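Outer membrane associated protein (Francisella tularensis subsp. tularensis, PDB 6U83) probably acts as an outer-membrane porin, its OmpA-like domain, the part in this chain, holding a D-alanine in a pocket, consistent with peptidoglycan binding. Local coordinates at residues A[58-63]-A[162-167]; A[32-37]-A[47-52]; A[85-90]-A[131-136]. One frame throughout, in Å; residues are numbered along the deposited sequence.

Interaction 1: A[58-63]-A[162-167]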
# COMPACT_ATOMS: atom_id res chain seq x y z
N VAL A 58 6.16 -4.98 5.71
CA VAL A 58 6.22 -4.39 4.38
C VAL A 58 5.07 -3.42 4.24
O VAL A 58 3.93 -3.74 4.60
CB VAL A 58 6.20 -5.46 3.27
CG1 VAL A 58 6.25 -4.81 1.90
CG2 VAL A 58 7.37 -6.41 3.42
N TYR A 59 5.36 -2.22 3.75
CA TYR A 59 4.36 -1.21 3.48
C TYR A 59 4.19 -1.04 1.98
O TYR A 59 5.12 -1.25 1.21
CB TYR A 59 4.74 0.13 4.09
CG TYR A 59 4.88 0.06 5.57
CD1 TYR A 59 6.07 -0.35 6.16
CD2 TYR A 59 3.83 0.41 6.39
CE1 TYR A 59 6.20 -0.41 7.53
CE2 TYR A 59 3.94 0.35 7.76
CZ TYR A 59 5.13 -0.06 8.33
OH TYR A 59 5.23 -0.11 9.69
N LEU A 60 2.98 -0.63 1.59
CA LEU A 60 2.65 -0.30 0.22
C LEU A 60 1.98 1.06 0.20
O LEU A 60 0.97 1.27 0.89
CB LEU A 60 1.73 -1.35 -0.38
CG LEU A 60 1.17 -1.09 -1.77
CD1 LEU A 60 2.13 -1.61 -2.80
CD2 LEU A 60 -0.19 -1.75 -1.91
N ASP A 61 2.53 1.99 -0.58
CA ASP A 61 1.93 3.31 -0.78
C ASP A 61 1.87 3.54 -2.28
O ASP A 61 2.84 4.00 -2.89
CB ASP A 61 2.71 4.40 -0.04
CG ASP A 61 1.98 5.73 -0.03
OD1 ASP A 61 0.99 5.85 -0.77
OD2 ASP A 61 2.39 6.65 0.70
N THR A 62 0.73 3.20 -2.87
CA THR A 62 0.48 3.40 -4.29
C THR A 62 -0.26 4.72 -4.49
O THR A 62 -1.27 4.99 -3.83
CB THR A 62 -0.37 2.25 -4.84
OG1 THR A 62 0.39 1.03 -4.80
CG2 THR A 62 -0.81 2.52 -6.25
N LYS A 63 0.25 5.55 -5.40
CA LYS A 63 -0.28 6.88 -5.64
C LYS A 63 -1.12 6.89 -6.91
O LYS A 63 -0.96 6.05 -7.79
CB LYS A 63 0.85 7.91 -5.76
CG LYS A 63 1.82 7.88 -4.60
CD LYS A 63 1.41 8.85 -3.52
CE LYS A 63 1.94 8.37 -2.20
NZ LYS A 63 1.71 9.36 -1.13
N VAL A 162 -3.46 4.56 -2.08
CA VAL A 162 -3.87 3.33 -1.41
C VAL A 162 -2.72 2.88 -0.53
O VAL A 162 -1.55 2.93 -0.93
CB VAL A 162 -4.24 2.23 -2.43
CG1 VAL A 162 -4.14 0.87 -1.79
CG2 VAL A 162 -5.63 2.44 -2.92
N GLU A 163 -3.04 2.43 0.69
CA GLU A 163 -2.05 1.97 1.64
C GLU A 163 -2.39 0.57 2.14
O GLU A 163 -3.57 0.21 2.25
CB GLU A 163 -1.95 2.88 2.86
CG GLU A 163 -1.62 4.31 2.57
CD GLU A 163 -1.41 5.07 3.86
OE1 GLU A 163 -1.72 4.50 4.94
OE2 GLU A 163 -0.93 6.22 3.79
N ALA A 164 -1.35 -0.18 2.49
CA ALA A 164 -1.50 -1.48 3.13
C ALA A 164 -0.19 -1.84 3.80
O ALA A 164 0.88 -1.42 3.36
CB ALA A 164 -1.89 -2.57 2.13
N SER A 165 -0.28 -2.64 4.87
CA SER A 165 0.90 -3.15 5.55
C SER A 165 0.62 -4.54 6.08
O SER A 165 -0.45 -4.81 6.62
CB SER A 165 1.34 -2.21 6.68
OG SER A 165 0.27 -1.93 7.57
N VAL A 166 1.60 -5.44 5.93
CA VAL A 166 1.54 -6.79 6.46
C VAL A 166 2.86 -7.12 7.16
O VAL A 166 3.90 -6.53 6.86
CB VAL A 166 1.24 -7.82 5.35
CG1 VAL A 166 -0.17 -7.61 4.80
CG2 VAL A 166 2.24 -7.69 4.23
N SER A 167 2.81 -8.05 8.10
CA SER A 167 3.98 -8.45 8.86
C SER A 167 4.13 -9.96 8.84
O SER A 167 3.16 -10.70 8.70
CB SER A 167 3.89 -7.97 10.32
OG SER A 167 3.78 -6.57 10.36
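Y59 and S165 meet through the first torsion of the tyrosine: its ring carbon CG stands anti to its own carbonyl carbon (chi1 -61°), which swings the ring to CB of its strand partner. The serine CB meets the ring obliquely, with Y59 CD2 3.6 Å from S165 CB. The strands run antiparallel, 171° between their directions, and form the centre of the OmpA-like domain, a type that characteristically binds peptidoglycan. V58–V166, L60–A164 and T62–V162 are hydrogen-bonded pairs, each with two N-H to O bonds, ranging from V162 N to T62 O at 2.8 Å to V166 N to V58 O at 3.2 Å. The intervening pairs, Y59–S165 and D61–E163, add CA-H...O contacts, such as S165 CA to V58 O at 3.2 Å.

The two faces differ sharply. On one, V58, L60 and T62 meet helix 73-89, while V162 meets helix 110-130; A164 and V166 share this face. The beta-branched V58, T62, V162 and V166 suit strands, and L60 adds a longer apolar chain, its CD2 lying 4.5 Å from CB of the small A164. The other face carries Y59, D61, E163 and S165. Here two carboxylates are neighbours, D61 OD2 4.6 Å from E163 OE2, a pairing that would probably be costly alone. Each has a basic partner: K63 forms a salt bridge with D61, its NZ 3.3 Å from OD2, the hydrogen bond within it weak, and R161 pairs with E163. K63 NZ also donates to the carbonyls of N40 and R158, which hold the ammonium beside D61.

The chemistry implies a division of labour: backbone bonds fix the register, mostly apolar groups pack the helix side, and flanking cations probably offset the acidic pair on the other.

Interaction 2: A[32-37]-A[47-52]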
# COMPACT_ATOMS: atom_id res chain seq x y z
N ILE A 32 12.17 -5.49 -2.51
CA ILE A 32 11.70 -4.44 -1.61
C ILE A 32 12.88 -3.93 -0.79
O ILE A 32 13.63 -4.73 -0.22
CB ILE A 32 10.59 -4.95 -0.69
CG1 ILE A 32 9.49 -5.62 -1.52
CG2 ILE A 32 10.05 -3.82 0.10
CD1 ILE A 32 8.50 -6.46 -0.71
N LYS A 33 13.03 -2.61 -0.71
CA LYS A 33 14.14 -2.01 0.01
C LYS A 33 13.63 -1.42 1.33
O LYS A 33 12.44 -1.20 1.51
CB LYS A 33 14.80 -0.92 -0.82
CG LYS A 33 15.03 -1.32 -2.28
CD LYS A 33 15.79 -2.64 -2.40
CE LYS A 33 16.42 -2.84 -3.77
NZ LYS A 33 17.86 -3.19 -3.64
N GLN A 34 14.56 -1.18 2.25
CA GLN A 34 14.18 -0.67 3.56
C GLN A 34 13.61 0.73 3.46
O GLN A 34 14.09 1.55 2.67
CB GLN A 34 15.39 -0.68 4.50
CG GLN A 34 15.08 -0.19 5.90
CD GLN A 34 16.32 -0.13 6.77
OE1 GLN A 34 17.14 0.78 6.63
NE2 GLN A 34 16.47 -1.10 7.66
N CYS A 35 12.58 1.01 4.25
CA CYS A 35 11.93 2.32 4.21
C CYS A 35 12.89 3.42 4.66
O CYS A 35 13.55 3.29 5.69
CB CYS A 35 10.67 2.35 5.08
SG CYS A 35 9.30 1.26 4.59
N GLU A 36 12.95 4.49 3.88
CA GLU A 36 13.63 5.72 4.26
C GLU A 36 12.74 6.53 5.20
O GLU A 36 11.55 6.27 5.34
CB GLU A 36 13.96 6.54 3.02
CG GLU A 36 12.73 6.83 2.16
CD GLU A 36 12.96 7.89 1.09
OE1 GLU A 36 14.14 8.12 0.71
OE2 GLU A 36 11.97 8.51 0.65
N GLY A 37 13.33 7.54 5.83
CA GLY A 37 12.54 8.43 6.65
C GLY A 37 11.45 9.11 5.83
O GLY A 37 11.72 9.62 4.74
N ALA A 47 6.88 0.41 -2.28
CA ALA A 47 6.76 -0.67 -1.31
C ALA A 47 8.10 -0.80 -0.61
O ALA A 47 9.14 -0.92 -1.27
CB ALA A 47 6.35 -1.99 -1.98
N CYS A 48 8.11 -0.74 0.72
CA CYS A 48 9.35 -0.81 1.47
C CYS A 48 9.13 -1.62 2.75
O CYS A 48 7.99 -1.95 3.11
CB CYS A 48 9.91 0.59 1.73
SG CYS A 48 8.83 1.74 2.64
N TYR A 49 10.23 -1.97 3.44
CA TYR A 49 10.16 -2.80 4.64
C TYR A 49 10.83 -2.11 5.82
O TYR A 49 11.77 -1.33 5.66
CB TYR A 49 10.81 -4.20 4.44
CG TYR A 49 12.32 -4.19 4.26
CD1 TYR A 49 13.18 -4.10 5.35
CD2 TYR A 49 12.90 -4.29 3.00
CE1 TYR A 49 14.55 -4.08 5.19
CE2 TYR A 49 14.27 -4.27 2.83
CZ TYR A 49 15.09 -4.17 3.93
OH TYR A 49 16.45 -4.15 3.77
N THR A 50 10.35 -2.42 7.03
CA THR A 50 11.11 -2.18 8.26
C THR A 50 11.25 -3.48 9.02
O THR A 50 10.43 -4.39 8.89
CB THR A 50 10.46 -1.15 9.19
OG1 THR A 50 9.35 -1.76 9.86
CG2 THR A 50 9.98 0.05 8.41
N ILE A 51 12.31 -3.57 9.81
CA ILE A 51 12.55 -4.72 10.66
C ILE A 51 12.41 -4.27 12.10
O ILE A 51 12.86 -3.18 12.47
CB ILE A 51 13.93 -5.35 10.40
CG1 ILE A 51 14.07 -5.74 8.93
CG2 ILE A 51 14.15 -6.56 11.28
CD1 ILE A 51 15.53 -5.92 8.51
N ASN A 52 11.75 -5.10 12.91
CA ASN A 52 11.58 -4.88 14.34
C ASN A 52 11.87 -6.23 14.98
O ASN A 52 11.02 -7.12 14.98
CB ASN A 52 10.19 -4.35 14.68
CG ASN A 52 9.95 -2.96 14.12
OD1 ASN A 52 10.42 -1.97 14.69
ND2 ASN A 52 9.22 -2.87 13.00
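C35 and C48 are joined by a disulfide, seen in the crystal, whose torsion about the S-S bond is 91°, close to the relaxed value. Around it the packing is tight. The backbone is gripped by two bonds in parallel-strand style, Y49 N to K33 O at 3.0 Å and C35 N to Y49 O at 2.8 Å. The ring of Y49 lies with one face against Q34, whose CA sits over its centre, and Q34 CB makes a CH-pi contact, 3.9 Å from the ring centroid. A flat aromatic suits this place because it can press against both backbone and methylene carbons. I32 closes the buried end, its CG2 branch 3.3 Å from A47 O.

The outer side is looser. K33 and Q34 are exposed, and the glutamine chain, with CG anti to the backbone N (chi1 -179°), runs on extended past the tyrosine, its amide turned 60° from the ring. Such long polar chains suit a solvent-facing edge.

Strand 46-52 lies between this short strand and strand 55-63: backbone hydrogen bonds join C48 to Y59 and T50 to T57, I32 packs on V58, Y49 touches V56, and C35 leans on Y59.

Interaction 3: A[85-90]-A[131-136]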
# COMPACT_ATOMS: atom_id res chain seq x y z
N PHE A 85 5.54 -11.05 -1.73
CA PHE A 85 5.86 -11.25 -0.33
C PHE A 85 4.72 -11.95 0.41
O PHE A 85 4.96 -12.85 1.23
CB PHE A 85 6.18 -9.90 0.30
CG PHE A 85 6.45 -9.95 1.78
CD1 PHE A 85 7.64 -10.45 2.26
CD2 PHE A 85 5.54 -9.43 2.68
CE1 PHE A 85 7.91 -10.46 3.60
CE2 PHE A 85 5.80 -9.45 4.03
CZ PHE A 85 6.99 -9.96 4.49
N ILE A 86 3.48 -11.56 0.12
CA ILE A 86 2.32 -12.19 0.73
C ILE A 86 2.28 -13.68 0.39
O ILE A 86 2.07 -14.53 1.26
CB ILE A 86 1.03 -11.47 0.31
CG1 ILE A 86 1.00 -10.07 0.90
CG2 ILE A 86 -0.21 -12.27 0.73
CD1 ILE A 86 0.07 -9.15 0.16
N LYS A 87 2.48 -14.01 -0.89
CA LYS A 87 2.44 -15.42 -1.28
C LYS A 87 3.60 -16.21 -0.69
O LYS A 87 3.46 -17.41 -0.42
CB LYS A 87 2.44 -15.55 -2.81
CG LYS A 87 1.17 -15.05 -3.49
CD LYS A 87 1.09 -15.50 -4.96
CE LYS A 87 2.14 -14.83 -5.83
NZ LYS A 87 2.16 -15.39 -7.22
N ASP A 88 4.74 -15.56 -0.47
CA ASP A 88 5.88 -16.28 0.09
C ASP A 88 5.78 -16.38 1.60
O ASP A 88 6.17 -17.41 2.18
CB ASP A 88 7.19 -15.60 -0.31
CG ASP A 88 7.69 -16.08 -1.66
OD1 ASP A 88 7.59 -17.29 -1.94
OD2 ASP A 88 8.18 -15.23 -2.45
N SER A 89 5.27 -15.35 2.26
CA SER A 89 5.11 -15.39 3.71
C SER A 89 3.90 -16.20 4.14
O SER A 89 3.68 -16.35 5.35
CB SER A 89 5.00 -13.97 4.26
OG SER A 89 6.17 -13.24 3.95
N ASN A 90 3.12 -16.72 3.19
CA ASN A 90 1.87 -17.41 3.49
C ASN A 90 0.99 -16.56 4.41
O ASN A 90 0.37 -17.05 5.36
CB ASN A 90 2.15 -18.79 4.09
CG ASN A 90 3.08 -19.61 3.21
OD1 ASN A 90 4.29 -19.67 3.45
ND2 ASN A 90 2.53 -20.24 2.18
N LEU A 131 -2.63 -11.19 -10.20
CA LEU A 131 -1.31 -11.72 -9.89
C LEU A 131 -1.33 -13.10 -9.23
O LEU A 131 -0.26 -13.61 -8.88
CB LEU A 131 -0.59 -10.73 -8.99
CG LEU A 131 -0.40 -9.38 -9.68
CD1 LEU A 131 0.27 -8.38 -8.76
CD2 LEU A 131 0.40 -9.55 -10.95
N GLY A 132 -2.50 -13.72 -9.05
CA GLY A 132 -2.58 -15.04 -8.46
C GLY A 132 -2.87 -15.08 -6.98
O GLY A 132 -2.71 -16.14 -6.36
N LEU A 133 -3.26 -13.95 -6.39
CA LEU A 133 -3.69 -13.89 -5.00
C LEU A 133 -5.21 -14.04 -4.93
O LEU A 133 -5.93 -13.51 -5.77
CB LEU A 133 -3.26 -12.58 -4.35
CG LEU A 133 -3.40 -12.47 -2.84
CD1 LEU A 133 -2.44 -13.43 -2.14
CD2 LEU A 133 -3.15 -11.04 -2.40
N ASP A 134 -5.69 -14.76 -3.93
CA ASP A 134 -7.09 -15.14 -3.89
C ASP A 134 -7.94 -14.06 -3.23
O ASP A 134 -7.55 -13.47 -2.22
CB ASP A 134 -7.22 -16.48 -3.19
CG ASP A 134 -6.19 -17.49 -3.69
OD1 ASP A 134 -6.24 -17.84 -4.89
OD2 ASP A 134 -5.30 -17.89 -2.91
N SER A 135 -9.13 -13.82 -3.81
CA SER A 135 -9.96 -12.68 -3.43
C SER A 135 -10.39 -12.73 -1.98
O SER A 135 -10.70 -11.68 -1.40
CB SER A 135 -11.20 -12.61 -4.33
OG SER A 135 -12.12 -13.64 -3.99
N GLU A 136 -10.47 -13.92 -1.38
CA GLU A 136 -10.85 -14.05 0.02
C GLU A 136 -9.79 -13.49 0.95
O GLU A 136 -10.11 -13.06 2.06
CB GLU A 136 -11.11 -15.51 0.37
CG GLU A 136 -10.05 -16.48 -0.13
CD GLU A 136 -10.50 -17.22 -1.37
OE1 GLU A 136 -10.76 -18.45 -1.28
OE2 GLU A 136 -10.62 -16.58 -2.44
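I86 and L133 meet where the last turn of helix 73-89 faces the Schellman motif that closes helix 110-130. Their chains cross at about a right angle, with the methyl I86 CG2 3.8 Å from L133 CD1. The L133 torsion that sets CG anti to the backbone N (chi1 -169°) carries this branch to the helix. Beside it K87 slides past the leucine in the opposite direction, its methylene CG 4.2 Å from L133 CD1. Lysine suits this rim because its aliphatic part can lie on leucine while its ammonium end stays at the exposed surface. The chain bends at chi3 (-68°), and NZ makes a weak hydrogen bond to L131 O at 3.4 Å. Carbonyls near the C-terminal end of a helix are probably attractive to such a cation.

The next shell fixes these groups. G132 has a positive phi of 96°, at which a CB would press against the carbonyl oxygen of L131; glycine, having none, takes this left-handed conformation without that clash, and L133 follows, directed inward. V83, one turn earlier on helix 73-89, touches both L131 and L133, and I91 packs against I86. Further round the helix, F85 reaches V58 and V166 of the sheet. The last helical turn, which carries I86 and K87, is tied back on itself: F85 O accepts both S89 N, at 2.7 Å, and S89 OG, at 3.0 Å, the hydroxyl approaching from above the carbonyl plane.

In the fold
The centre of interaction 1 lies about 2 Å from that of the chain, making it the core of the three, whereas interactions 2 and 3, centred about 13 and 14 Å from it, are partly buried. Interactions 1 and 2 belong to one sheet: strands 46-52 and 55-63 are neighbours, tied where Y59 N lies 2.7 Å from C48 O, a probable hydrogen bond. Interaction 3, nested in the chain loop closed by interaction 1, joins the helical layer instead, and its helix 73-89 lies against a face of the sheet that interaction 1 forms. Chemistry follows place: paired backbone bonds in the central sheet, a covalent disulfide at its edge, and sparse apolar contact with one weak bond between helix ends.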